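Side-chain contacts in peptidoglycan synthetase penicillin-binding protein 3 (Bifidobacterium adolescentis, PDB 4YE5), which probably binds penicillin and, as in other members of the transpeptidase family, probably cross-links peptidoglycan strands in the cell wall: residues A464-A469 / S556-A561; H303-K308 / D560-N565. All blocks are in the same frame, centred on the assembly; numbering follows the deposited sequence.

Contact 1: A464-A469 / S556-A561; sequences AMESSA and SPRTDA
Arg-558 lays its long side chain against helix 455-470, its guanidinium stacked on the side chain of Glu-466. The two chains run past each other in opposite directions with their flat ends nearly parallel, carboxylate and guanidinium planes 7° apart. Glu-466 CG sits over the guanidinium centre, 3.5 Å above its plane, while Glu-466 OE2 comes to 3.3 Å from Arg-558 CD. Because the carboxylate is stacked and not set edge-on, no N-H of Arg-558 points at it; the salt bridge, 3.8 Å from Glu-466 OE2 to Arg-558 NE, is long and rests on charge alone. The stronger partner of OE2 is Arg-482, so this buried acid has two arginine partners, which would probably favour its ionised form. On the opposite face of the guanidinium lies the methyl of Ala-561, 3.4 Å above the plane, small enough to complete a flat sandwich.

Directed bonding comes at the edge. Ser-467 OG lies in the guanidinium plane and accepts a hydrogen bond from NH2 of Arg-558 at 3.0 Å, with an N-H...O angle of 161°; NH1 adds a weaker, more bent one at 3.3 Å, so OG accepts from both N-H groups. Asn-463 and Glu-470 add only weak contacts, to NH2 and NH1 respectively. An extended chain, with CG opposite the backbone N (chi1 -170°), gives the arginine the length to reach the helix from its loop. Serine suits its position because a short hydroxyl can accept both N-H groups beside the helix backbone. The whole is a stacked carboxylate-guanidinium pair with a serine hydroxyl accepting two N-H groups at its edge, fastening the C-terminal tail to a helix of the transpeptidase domain that itself packs on strand 484-492, an outermost strand of the five-stranded antiparallel sheet.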
# COMPACT_ATOMS: atom_id res chain seq x y z
N ALA A 464 5.06 23.46 -20.42
CA ALA A 464 4.83 22.63 -21.62
C ALA A 464 3.77 21.56 -21.36
O ALA A 464 2.97 21.23 -22.26
CB ALA A 464 6.14 22.00 -22.11
N MSE A 465 3.74 21.01 -20.15
CA MSE A 465 2.70 20.05 -19.77
C MSE A 465 1.31 20.69 -19.67
O MSE A 465 0.29 20.04 -19.95
CB MSE A 465 3.03 19.31 -18.46
CG MSE A 465 4.23 18.37 -18.57
SE MSE A 465 4.50 17.40 -16.91
CE MSE A 465 2.85 16.33 -16.93
N GLU A 466 1.26 21.95 -19.28
CA GLU A 466 -0.00 22.65 -19.28
C GLU A 466 -0.49 22.86 -20.72
O GLU A 466 -1.69 22.71 -21.00
CB GLU A 466 0.09 23.98 -18.50
CG GLU A 466 -1.17 24.82 -18.65
CD GLU A 466 -1.38 25.84 -17.53
OE1 GLU A 466 -0.44 26.08 -16.73
OE2 GLU A 466 -2.49 26.40 -17.45
N SER A 467 0.42 23.17 -21.64
CA SER A 467 0.05 23.22 -23.06
C SER A 467 -0.39 21.83 -23.53
O SER A 467 -1.35 21.70 -24.29
CB SER A 467 1.20 23.75 -23.93
OG SER A 467 1.49 25.10 -23.61
N SER A 468 0.28 20.78 -23.05
CA SER A 468 -0.12 19.41 -23.40
C SER A 468 -1.55 19.09 -22.91
O SER A 468 -2.31 18.46 -23.62
CB SER A 468 0.88 18.37 -22.85
OG SER A 468 2.21 18.60 -23.37
N ALA A 469 -1.91 19.53 -21.70
CA ALA A 469 -3.27 19.34 -21.17
C ALA A 469 -4.32 20.10 -22.00
O ALA A 469 -5.39 19.57 -22.32
CB ALA A 469 -3.37 19.79 -19.70
N SER A 556 -5.67 30.99 -11.16
CA SER A 556 -5.57 32.29 -11.80
C SER A 556 -5.39 32.12 -13.31
O SER A 556 -4.97 31.06 -13.77
CB SER A 556 -4.39 33.08 -11.22
OG SER A 556 -4.62 33.39 -9.85
N PRO A 557 -5.72 33.16 -14.09
CA PRO A 557 -5.55 33.06 -15.55
C PRO A 557 -4.11 32.74 -15.95
O PRO A 557 -3.16 33.23 -15.34
CB PRO A 557 -5.94 34.47 -16.04
CG PRO A 557 -6.90 34.98 -15.01
CD PRO A 557 -6.38 34.42 -13.70
N ARG A 558 -3.96 31.89 -16.96
CA ARG A 558 -2.65 31.60 -17.54
C ARG A 558 -2.13 32.78 -18.37
O ARG A 558 -2.79 33.21 -19.31
CB ARG A 558 -2.75 30.33 -18.41
CG ARG A 558 -1.39 29.79 -18.86
CD ARG A 558 -1.53 28.57 -19.78
NE ARG A 558 -0.21 27.98 -20.01
CZ ARG A 558 0.10 27.18 -21.02
NH1 ARG A 558 -0.81 26.83 -21.91
NH2 ARG A 558 1.35 26.73 -21.13
N THR A 559 -0.95 33.30 -18.04
CA THR A 559 -0.42 34.46 -18.76
C THR A 559 0.96 34.25 -19.37
O THR A 559 1.50 35.15 -19.99
CB THR A 559 -0.32 35.71 -17.86
OG1 THR A 559 0.56 35.45 -16.76
CG2 THR A 559 -1.70 36.14 -17.35
N ASP A 560 1.56 33.08 -19.17
CA ASP A 560 2.95 32.91 -19.59
C ASP A 560 3.20 31.69 -20.48
O ASP A 560 4.28 31.10 -20.43
CB ASP A 560 3.86 32.86 -18.35
CG ASP A 560 3.56 31.67 -17.44
OD1 ASP A 560 2.53 30.98 -17.63
OD2 ASP A 560 4.36 31.44 -16.50
N ALA A 561 2.22 31.32 -21.30
CA ALA A 561 2.34 30.09 -22.08
C ALA A 561 3.57 30.12 -22.98
O ALA A 561 3.80 31.10 -23.66
CB ALA A 561 1.08 29.85 -22.92

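Contact 2: H303-K308 / D560-N565; sequences HKIDDK and DAIPVN
Ile-305 and Ile-562 meet almost at right angles, branch against branch, and form the close-packed part of this contact. CG2 of Ile-305 rests 3.7 Å from CD1 of Ile-562 and 4.0 Å from its CG2, so both limbs of the tail isoleucine meet one methyl. Rotation about the first bond explains the fit: CG2 of Ile-562 stands opposite its backbone N while CG1 lies beside that N (chi1 -66°), turning the two limbs together toward the loop. A beta-branched, wholly apolar residue suits Ile-305, which is buried and also touches Ala-336 and Gln-460; Ile-562, partly exposed, suits its place by turning its methyls onto it.

Toward solvent the packing thins. Exposed Asp-306 touches through its CB, 4.2 Å from CG2 of Ile-562, which suits an acid at an exposed position. The loop keeps its shape through a type I beta turn from Lys-304 to Asp-307, where Asp-307 OD2 accepts from Lys-304 N at 2.8 Å and from His-303 ND1 at 2.9 Å, the two arriving from opposite faces of the carboxylate. This is an apolar contact of two isoleucines between a type I beta turn and the C-terminal tail, at the periphery of the transpeptidase domain.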
# COMPACT_ATOMS: atom_id res chain seq x y z
N HIS A 303 18.89 21.82 -25.72
CA HIS A 303 17.95 22.71 -26.38
C HIS A 303 17.34 23.65 -25.36
O HIS A 303 17.46 23.42 -24.15
CB HIS A 303 16.86 21.92 -27.12
CG HIS A 303 17.31 21.38 -28.44
ND1 HIS A 303 17.57 22.19 -29.53
CD2 HIS A 303 17.57 20.11 -28.85
CE1 HIS A 303 17.97 21.45 -30.55
NE2 HIS A 303 17.97 20.18 -30.17
N LYS A 304 16.71 24.72 -25.84
CA LYS A 304 15.81 25.51 -25.00
C LYS A 304 14.38 25.13 -25.34
O LYS A 304 14.10 24.62 -26.43
CB LYS A 304 16.02 27.01 -25.21
CG LYS A 304 17.37 27.54 -24.69
CD LYS A 304 17.66 28.90 -25.30
CE LYS A 304 19.12 29.31 -25.08
NZ LYS A 304 19.56 29.07 -23.67
N ILE A 305 13.48 25.39 -24.40
CA ILE A 305 12.09 24.93 -24.48
C ILE A 305 11.37 25.54 -25.68
O ILE A 305 10.44 24.96 -26.23
CB ILE A 305 11.33 25.24 -23.16
CG1 ILE A 305 9.97 24.56 -23.13
CG2 ILE A 305 11.20 26.76 -22.94
CD1 ILE A 305 10.06 23.08 -23.27
N ASP A 306 11.81 26.72 -26.11
CA ASP A 306 11.16 27.35 -27.25
C ASP A 306 11.94 27.23 -28.56
O ASP A 306 11.66 27.96 -29.51
CB ASP A 306 10.81 28.81 -26.94
CG ASP A 306 12.03 29.65 -26.59
OD1 ASP A 306 13.14 29.07 -26.43
OD2 ASP A 306 11.88 30.88 -26.48
N ASP A 307 12.90 26.31 -28.63
CA ASP A 307 13.65 26.06 -29.87
C ASP A 307 12.72 25.59 -30.98
O ASP A 307 11.81 24.82 -30.72
CB ASP A 307 14.75 25.02 -29.67
CG ASP A 307 16.02 25.61 -29.06
OD1 ASP A 307 16.15 26.85 -29.04
OD2 ASP A 307 16.90 24.83 -28.63
N LYS A 308 12.96 26.05 -32.20
CA LYS A 308 12.06 25.79 -33.31
C LYS A 308 12.53 24.61 -34.15
O LYS A 308 13.70 24.54 -34.53
CB LYS A 308 11.94 27.02 -34.20
CG LYS A 308 11.43 28.27 -33.50
CD LYS A 308 11.43 29.46 -34.48
CE LYS A 308 10.83 30.71 -33.84
NZ LYS A 308 11.58 31.13 -32.62
N ASP A 560 1.56 33.08 -19.17
CA ASP A 560 2.95 32.91 -19.59
C ASP A 560 3.20 31.69 -20.48
O ASP A 560 4.28 31.10 -20.43
CB ASP A 560 3.86 32.86 -18.35
CG ASP A 560 3.56 31.67 -17.44
OD1 ASP A 560 2.53 30.98 -17.63
OD2 ASP A 560 4.36 31.44 -16.50
N ALA A 561 2.22 31.32 -21.30
CA ALA A 561 2.34 30.09 -22.08
C ALA A 561 3.57 30.12 -22.98
O ALA A 561 3.80 31.10 -23.66
CB ALA A 561 1.08 29.85 -22.92
N ILE A 562 4.37 29.07 -22.97
CA ILE A 562 5.48 28.99 -23.90
C ILE A 562 4.91 28.49 -25.22
O ILE A 562 4.15 27.53 -25.23
CB ILE A 562 6.59 28.05 -23.36
CG1 ILE A 562 7.22 28.67 -22.10
CG2 ILE A 562 7.67 27.80 -24.42
CD1 ILE A 562 8.00 27.69 -21.25
N PRO A 563 5.23 29.17 -26.33
CA PRO A 563 4.66 28.80 -27.64
C PRO A 563 4.94 27.36 -28.04
O PRO A 563 6.05 26.84 -27.82
CB PRO A 563 5.33 29.79 -28.62
CG PRO A 563 6.46 30.44 -27.84
CD PRO A 563 6.04 30.40 -26.41
N VAL A 564 3.94 26.72 -28.62
CA VAL A 564 4.06 25.32 -29.05
C VAL A 564 4.33 25.22 -30.56
O VAL A 564 4.65 24.15 -31.08
CB VAL A 564 2.78 24.53 -28.70
CG1 VAL A 564 2.78 24.15 -27.23
CG2 VAL A 564 1.52 25.37 -29.05
N ASN A 565 4.17 26.33 -31.26
CA ASN A 565 4.53 26.35 -32.68
C ASN A 565 5.20 27.66 -33.06
O ASN A 565 5.37 28.54 -32.22
CB ASN A 565 3.31 26.09 -33.56
CG ASN A 565 2.09 26.89 -33.14
OD1 ASN A 565 2.19 28.10 -32.93
ND2 ASN A 565 0.95 26.22 -33.00

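From the N terminus, the chain first reaches 303-308, after helix 290-299, then 464-469 on helix 455-470, and finally the tail beyond helix 535-549. Contact 2 closes the longer loop, 251 residues between its segments, and contact 1 one of 86. The shorter loop falls within the span of the longer, starting later and ending on the same stretch of tail, so the two do not cross. Their centres lie about 12 Å apart, and Ser-467 CB packs 3.7 Å from Val-564 CG1. Asn-463, one turn before Ser-467, hydrogen-bonds both Asp-560 and Ile-562, joining the tail where the contacts meet. Together they bind the tail to helix 455-470 and the turn before strand 308-311.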